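Local coordinates for CELL division inhibitor (Pyrococcus furiosus, PDB 1G3Q), which binds ADP and magnesium and probably hydrolyses ATP, as a MinD-type P-loop ATPase linked to cell division, at residues Gly2-Ile7 with Ile115-Pro120; Lys33-Asp38 with Asp110-Ile115. All blocks are in the same frame, centred on the assembly; numbering follows the deposited sequence.

Contact 1. Residues Gly2-Ile7 with Ile115-Pro120; sequences GRIISI and ILIDCP
Ile4, Ser6, Ile115 and Ile117 share one face of a parallel strand pair, while Ile5, Ile7, Leu116 and Asp118 share the other. A ladder of backbone hydrogen bonds joins strands 3-7 and 115-118, running from Ile115 N to Arg3 O, then from Ile5 N to Ile115 O, Ile117 N to Ile5 O and Ile7 N to Ile117 O. It carries on past the second strand with a longer bond from Cys119 N to Ile7 O, 3.3 Å.

The side chain of Ile117 can be traced outward from the backbone. Its CB stands 4.0 Å from Ile5 O, and CG1 stays near Ile5 O, at 4.1 Å. With CG1 anti to the carbonyl carbon (chi1 -48°) and the chain then extended, CD1 is carried across to the other strand. There this methyl meets Ile4 CG2 at 3.7 Å and passes Ser6 OG at 3.9 Å. The Ser6 hydroxyl is itself hydrogen-bonded to Met131 O, which gives this buried polar atom a partner.

Ile4 and Ile115 lie alongside one another, pointing the same way. On the reverse face Ile5 and Leu116 do likewise, Leu116 CD2 lying 3.9 Å from Ile5 CB, and Leu116 and Ile7 reach helix 16-29. Cys119 directs its SG back towards Ser6 CB, 4.1 Å away, and also packs on helix 125-131.

At the end of the ladder Asp118 OD2 is hydrogen-bonded to Thr17 OG1, and Cys119 O accepts from Lys16 NZ. A buried hydrophobic strand ending in an aspartate beside the P-loop lysine and threonine is consistent with the Walker B strand of a P-loop NTPase, here next to the strand that leads into the P-loop.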
loop_
_atom_site.group_PDB
_atom_site.type_symbol
_atom_site.label_atom_id
_atom_site.label_comp_id
_atom_site.label_asym_id
_atom_site.label_seq_id
_atom_site.Cartn_x
_atom_site.Cartn_y
_atom_site.Cartn_z
ATOM N N GLY A 2 -12.884 -9.480 3.416
ATOM C CA GLY A 2 -13.245 -8.227 2.782
ATOM C C GLY A 2 -12.748 -6.975 3.483
ATOM O O GLY A 2 -13.479 -5.989 3.566
ATOM N N ARG A 3 -11.521 -7.004 3.993
ATOM C CA ARG A 3 -10.954 -5.836 4.664
ATOM C C ARG A 3 -10.234 -4.946 3.654
ATOM O O ARG A 3 -9.261 -5.369 3.021
ATOM C CB ARG A 3 -9.966 -6.255 5.756
ATOM C CG ARG A 3 -10.606 -6.939 6.955
ATOM C CD ARG A 3 -9.550 -7.414 7.944
ATOM N NE ARG A 3 -8.786 -6.314 8.528
ATOM C CZ ARG A 3 -7.712 -6.482 9.293
ATOM N NH1 ARG A 3 -7.278 -7.703 9.563
ATOM N NH2 ARG A 3 -7.069 -5.435 9.788
ATOM N N ILE A 4 -10.709 -3.714 3.507
ATOM C CA ILE A 4 -10.099 -2.777 2.571
ATOM C C ILE A 4 -9.202 -1.821 3.348
ATOM O O ILE A 4 -9.674 -0.987 4.126
ATOM C CB ILE A 4 -11.175 -1.997 1.791
ATOM C CG1 ILE A 4 -12.178 -2.986 1.184
ATOM C CG2 ILE A 4 -10.525 -1.176 0.672
ATOM C CD1 ILE A 4 -13.254 -2.335 0.316
ATOM N N ILE A 5 -7.900 -1.956 3.133
ATOM C CA ILE A 5 -6.917 -1.149 3.835
ATOM C C ILE A 5 -6.144 -0.193 2.931
ATOM O O ILE A 5 -5.502 -0.615 1.966
ATOM C CB ILE A 5 -5.897 -2.059 4.545
ATOM C CG1 ILE A 5 -6.634 -3.094 5.407
ATOM C CG2 ILE A 5 -4.951 -1.218 5.381
ATOM C CD1 ILE A 5 -5.707 -4.098 6.092
ATOM N N SER A 6 -6.201 1.095 3.254
ATOM C CA SER A 6 -5.480 2.097 2.481
ATOM C C SER A 6 -4.070 2.254 3.045
ATOM O O SER A 6 -3.892 2.465 4.246
ATOM C CB SER A 6 -6.210 3.444 2.535
ATOM O OG SER A 6 -7.501 3.349 1.958
ATOM N N ILE A 7 -3.071 2.132 2.174
ATOM C CA ILE A 7 -1.669 2.270 2.565
ATOM C C ILE A 7 -1.357 3.722 2.238
ATOM O O ILE A 7 -1.257 4.089 1.071
ATOM C CB ILE A 7 -0.766 1.336 1.731
ATOM C CG1 ILE A 7 -1.322 -0.092 1.768
ATOM C CG2 ILE A 7 0.659 1.362 2.269
ATOM C CD1 ILE A 7 -1.487 -0.665 3.168
ATOM N N ILE A 115 -7.870 -6.157 0.623
ATOM C CA ILE A 115 -7.706 -5.337 -0.565
ATOM C C ILE A 115 -6.789 -4.236 -0.062
ATOM O O ILE A 115 -7.183 -3.414 0.767
ATOM C CB ILE A 115 -9.041 -4.743 -1.069
ATOM C CG1 ILE A 115 -9.974 -5.874 -1.516
ATOM C CG2 ILE A 115 -8.778 -3.787 -2.235
ATOM C CD1 ILE A 115 -11.298 -5.411 -2.100
ATOM N N LEU A 116 -5.548 -4.239 -0.530
ATOM C CA LEU A 116 -4.589 -3.240 -0.083
ATOM C C LEU A 116 -4.424 -2.183 -1.167
ATOM O O LEU A 116 -4.002 -2.489 -2.282
ATOM C CB LEU A 116 -3.254 -3.915 0.234
ATOM C CG LEU A 116 -3.370 -5.146 1.148
ATOM C CD1 LEU A 116 -1.983 -5.731 1.412
ATOM C CD2 LEU A 116 -4.036 -4.749 2.470
ATOM N N ILE A 117 -4.764 -0.940 -0.835
ATOM C CA ILE A 117 -4.682 0.150 -1.798
ATOM C C ILE A 117 -3.413 0.984 -1.663
ATOM O O ILE A 117 -3.205 1.660 -0.656
ATOM C CB ILE A 117 -5.884 1.113 -1.667
ATOM C CG1 ILE A 117 -7.197 0.328 -1.604
ATOM C CG2 ILE A 117 -5.903 2.068 -2.855
ATOM C CD1 ILE A 117 -8.391 1.169 -1.143
ATOM N N ASP A 118 -2.572 0.926 -2.688
ATOM C CA ASP A 118 -1.335 1.697 -2.729
ATOM C C ASP A 118 -1.792 3.104 -3.107
ATOM O O ASP A 118 -2.252 3.331 -4.223
ATOM C CB ASP A 118 -0.413 1.125 -3.810
ATOM C CG ASP A 118 0.947 1.798 -3.844
ATOM O OD1 ASP A 118 1.205 2.702 -3.014
ATOM O OD2 ASP A 118 1.761 1.411 -4.712
ATOM N N CYS A 119 -1.676 4.044 -2.176
ATOM C CA CYS A 119 -2.122 5.410 -2.433
ATOM C C CYS A 119 -1.021 6.423 -2.683
ATOM O O CYS A 119 0.110 6.262 -2.228
ATOM C CB CYS A 119 -2.950 5.933 -1.250
ATOM S SG CYS A 119 -4.364 4.932 -0.767
ATOM N N PRO A 120 -1.333 7.472 -3.452
ATOM C CA PRO A 120 -0.305 8.482 -3.687
ATOM C C PRO A 120 -0.302 9.235 -2.356
ATOM O O PRO A 120 -1.273 9.154 -1.603
ATOM C CB PRO A 120 -0.883 9.310 -4.832
ATOM C CG PRO A 120 -2.360 9.182 -4.640
ATOM C CD PRO A 120 -2.530 7.727 -4.272
#

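Contact 2. Residues Lys33-Asp38 with Asp110-Ile115; sequences KVLAVD and DKFDFI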
loop_
_atom_site.group_PDB
_atom_site.type_symbol
_atom_site.label_atom_id
_atom_site.label_comp_id
_atom_site.label_asym_id
_atom_site.label_seq_id
_atom_site.Cartn_x
_atom_site.Cartn_y
_atom_site.Cartn_z
ATOM N N LYS A 33 -6.569 -14.404 0.698
ATOM C CA LYS A 33 -6.733 -13.974 -0.690
ATOM C C LYS A 33 -6.609 -12.456 -0.727
ATOM O O LYS A 33 -7.429 -11.741 -0.145
ATOM C CB LYS A 33 -8.096 -14.413 -1.230
ATOM C CG LYS A 33 -8.277 -14.172 -2.723
ATOM C CD LYS A 33 -9.634 -14.671 -3.205
ATOM C CE LYS A 33 -9.867 -14.333 -4.668
ATOM N NZ LYS A 33 -11.243 -14.714 -5.113
ATOM N N VAL A 34 -5.588 -11.972 -1.426
ATOM C CA VAL A 34 -5.309 -10.541 -1.494
ATOM C C VAL A 34 -5.410 -9.884 -2.868
ATOM O O VAL A 34 -5.051 -10.476 -3.884
ATOM C CB VAL A 34 -3.883 -10.255 -0.976
ATOM C CG1 VAL A 34 -3.635 -8.759 -0.916
ATOM C CG2 VAL A 34 -3.675 -10.904 0.388
ATOM N N LEU A 35 -5.902 -8.648 -2.880
ATOM C CA LEU A 35 -5.979 -7.859 -4.104
ATOM C C LEU A 35 -5.151 -6.608 -3.833
ATOM O O LEU A 35 -5.493 -5.803 -2.960
ATOM C CB LEU A 35 -7.412 -7.434 -4.443
ATOM C CG LEU A 35 -7.446 -6.504 -5.671
ATOM C CD1 LEU A 35 -6.964 -7.266 -6.909
ATOM C CD2 LEU A 35 -8.848 -5.959 -5.898
ATOM N N ALA A 36 -4.046 -6.463 -4.555
ATOM C CA ALA A 36 -3.188 -5.294 -4.402
ATOM C C ALA A 36 -3.673 -4.289 -5.443
ATOM O O ALA A 36 -3.640 -4.564 -6.640
ATOM C CB ALA A 36 -1.731 -5.673 -4.657
ATOM N N VAL A 37 -4.128 -3.129 -4.980
ATOM C CA VAL A 37 -4.654 -2.104 -5.872
ATOM C C VAL A 37 -3.704 -0.918 -6.039
ATOM O O VAL A 37 -3.246 -0.337 -5.058
ATOM C CB VAL A 37 -6.011 -1.578 -5.344
ATOM C CG1 VAL A 37 -6.559 -0.501 -6.269
ATOM C CG2 VAL A 37 -7.008 -2.734 -5.226
ATOM N N ASP A 38 -3.410 -0.563 -7.285
ATOM C CA ASP A 38 -2.534 0.572 -7.537
ATOM C C ASP A 38 -3.375 1.834 -7.665
ATOM O O ASP A 38 -3.830 2.181 -8.756
ATOM C CB ASP A 38 -1.724 0.382 -8.822
ATOM C CG ASP A 38 -0.603 1.398 -8.945
ATOM O OD1 ASP A 38 -0.663 2.431 -8.239
ATOM O OD2 ASP A 38 0.335 1.174 -9.737
ATOM N N ASP A 110 -16.359 -8.246 -1.557
ATOM C CA ASP A 110 -16.780 -9.623 -1.325
ATOM C C ASP A 110 -15.939 -10.720 -1.973
ATOM O O ASP A 110 -16.172 -11.904 -1.720
ATOM C CB ASP A 110 -18.233 -9.792 -1.773
ATOM C CG ASP A 110 -18.441 -9.413 -3.226
ATOM O OD1 ASP A 110 -18.262 -8.219 -3.567
ATOM O OD2 ASP A 110 -18.782 -10.305 -4.031
ATOM N N LYS A 111 -14.968 -10.347 -2.800
ATOM C CA LYS A 111 -14.146 -11.344 -3.479
ATOM C C LYS A 111 -12.746 -11.545 -2.907
ATOM O O LYS A 111 -11.996 -12.388 -3.395
ATOM C CB LYS A 111 -14.032 -10.993 -4.966
ATOM C CG LYS A 111 -15.367 -10.964 -5.690
ATOM C CD LYS A 111 -15.198 -10.721 -7.183
ATOM C CE LYS A 111 -16.545 -10.778 -7.894
ATOM N NZ LYS A 111 -16.399 -10.643 -9.372
ATOM N N PHE A 112 -12.391 -10.781 -1.878
ATOM C CA PHE A 112 -11.057 -10.887 -1.286
ATOM C C PHE A 112 -11.077 -10.769 0.231
ATOM O O PHE A 112 -11.997 -10.188 0.802
ATOM C CB PHE A 112 -10.152 -9.782 -1.846
ATOM C CG PHE A 112 -9.958 -9.854 -3.331
ATOM C CD1 PHE A 112 -8.976 -10.675 -3.878
ATOM C CD2 PHE A 112 -10.790 -9.142 -4.187
ATOM C CE1 PHE A 112 -8.828 -10.788 -5.256
ATOM C CE2 PHE A 112 -10.652 -9.247 -5.571
ATOM C CZ PHE A 112 -9.669 -10.074 -6.106
ATOM N N ASP A 113 -10.052 -11.321 0.874
ATOM C CA ASP A 113 -9.921 -11.239 2.323
ATOM C C ASP A 113 -9.300 -9.889 2.656
ATOM O O ASP A 113 -9.631 -9.267 3.668
ATOM C CB ASP A 113 -9.016 -12.354 2.850
ATOM C CG ASP A 113 -9.636 -13.721 2.699
ATOM O OD1 ASP A 113 -10.846 -13.841 2.973
ATOM O OD2 ASP A 113 -8.922 -14.671 2.324
ATOM N N PHE A 114 -8.398 -9.444 1.786
ATOM C CA PHE A 114 -7.715 -8.171 1.950
ATOM C C PHE A 114 -7.584 -7.452 0.616
ATOM O O PHE A 114 -7.251 -8.062 -0.402
ATOM C CB PHE A 114 -6.303 -8.382 2.507
ATOM C CG PHE A 114 -6.262 -8.726 3.964
ATOM C CD1 PHE A 114 -6.298 -7.722 4.930
ATOM C CD2 PHE A 114 -6.185 -10.052 4.376
ATOM C CE1 PHE A 114 -6.254 -8.035 6.289
ATOM C CE2 PHE A 114 -6.142 -10.377 5.730
ATOM C CZ PHE A 114 -6.177 -9.365 6.688
ATOM N N ILE A 115 -7.870 -6.157 0.623
ATOM C CA ILE A 115 -7.706 -5.337 -0.565
ATOM C C ILE A 115 -6.789 -4.236 -0.062
ATOM O O ILE A 115 -7.183 -3.414 0.767
ATOM C CB ILE A 115 -9.041 -4.743 -1.069
ATOM C CG1 ILE A 115 -9.974 -5.874 -1.516
ATOM C CG2 ILE A 115 -8.778 -3.787 -2.235
ATOM C CD1 ILE A 115 -11.298 -5.411 -2.100
#
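Val34 pairs with Phe114 and Leu35 with Ile115 where strands 34-38 and 114-118 begin side by side in the parallel part of the sheet of the P-loop NTPase fold. Among the backbone bonds, Phe114 N to Lys33 O (3.2 Å) and Leu35 N to Phe114 O (2.9 Å) flank Val34 as parallel ladder bonds. Asp113 N adds a second grip on Lys33 O at 2.8 Å, which ties the turn before the strand to its neighbour.

Aromatic contacts centre on Phe112. Leu35 CB sits 3.5 Å from the ring centroid, almost exactly on the ring normal, and Lys33 NZ makes a cation-pi contact over the opposite face at 5.0 Å from that centroid. Lys33 gets there by a fully extended chain, CG anti to the backbone N (chi1 -172°), and its ammonium also donates to Lys111 O at 3.0 Å. With an alanine here, the hydrogen bond and the cation-pi contact go, which is likely to leave Lys111 O without this donor and that face of Phe112 less covered.

Apolar contacts continue inward, where Val37 CG2 touches Ile115 CG2 at 3.6 Å.

Asp113 adds a side-chain bond: its OD1 accepts from Met1 N, and its OD2 takes Lys33 N on the anti side, 2.9 Å away and 21° out of the carboxylate plane.

Strand 114-118 serves both contacts, flanked in the sheet by 3-8 in contact 1 and by 34-38 in contact 2. Contact 2 is nested inside the loop that contact 1 closes. All the touching residues of contact 1 are buried, its chemistry is a regular ladder with aliphatic packing, and it ends at the nucleotide site. Contact 2 is also mostly buried, but holds the opposite end of the central strand, where Lys111 is exposed and Lys33 and Asp113 are partly so, and charged groups and an aromatic ring join the pairing. The two meet through probable hydrogen bonds from Val37 N to Leu116 O and from Asp118 N to Val37 O, and through Phe114 packing on Arg3 and Ile5.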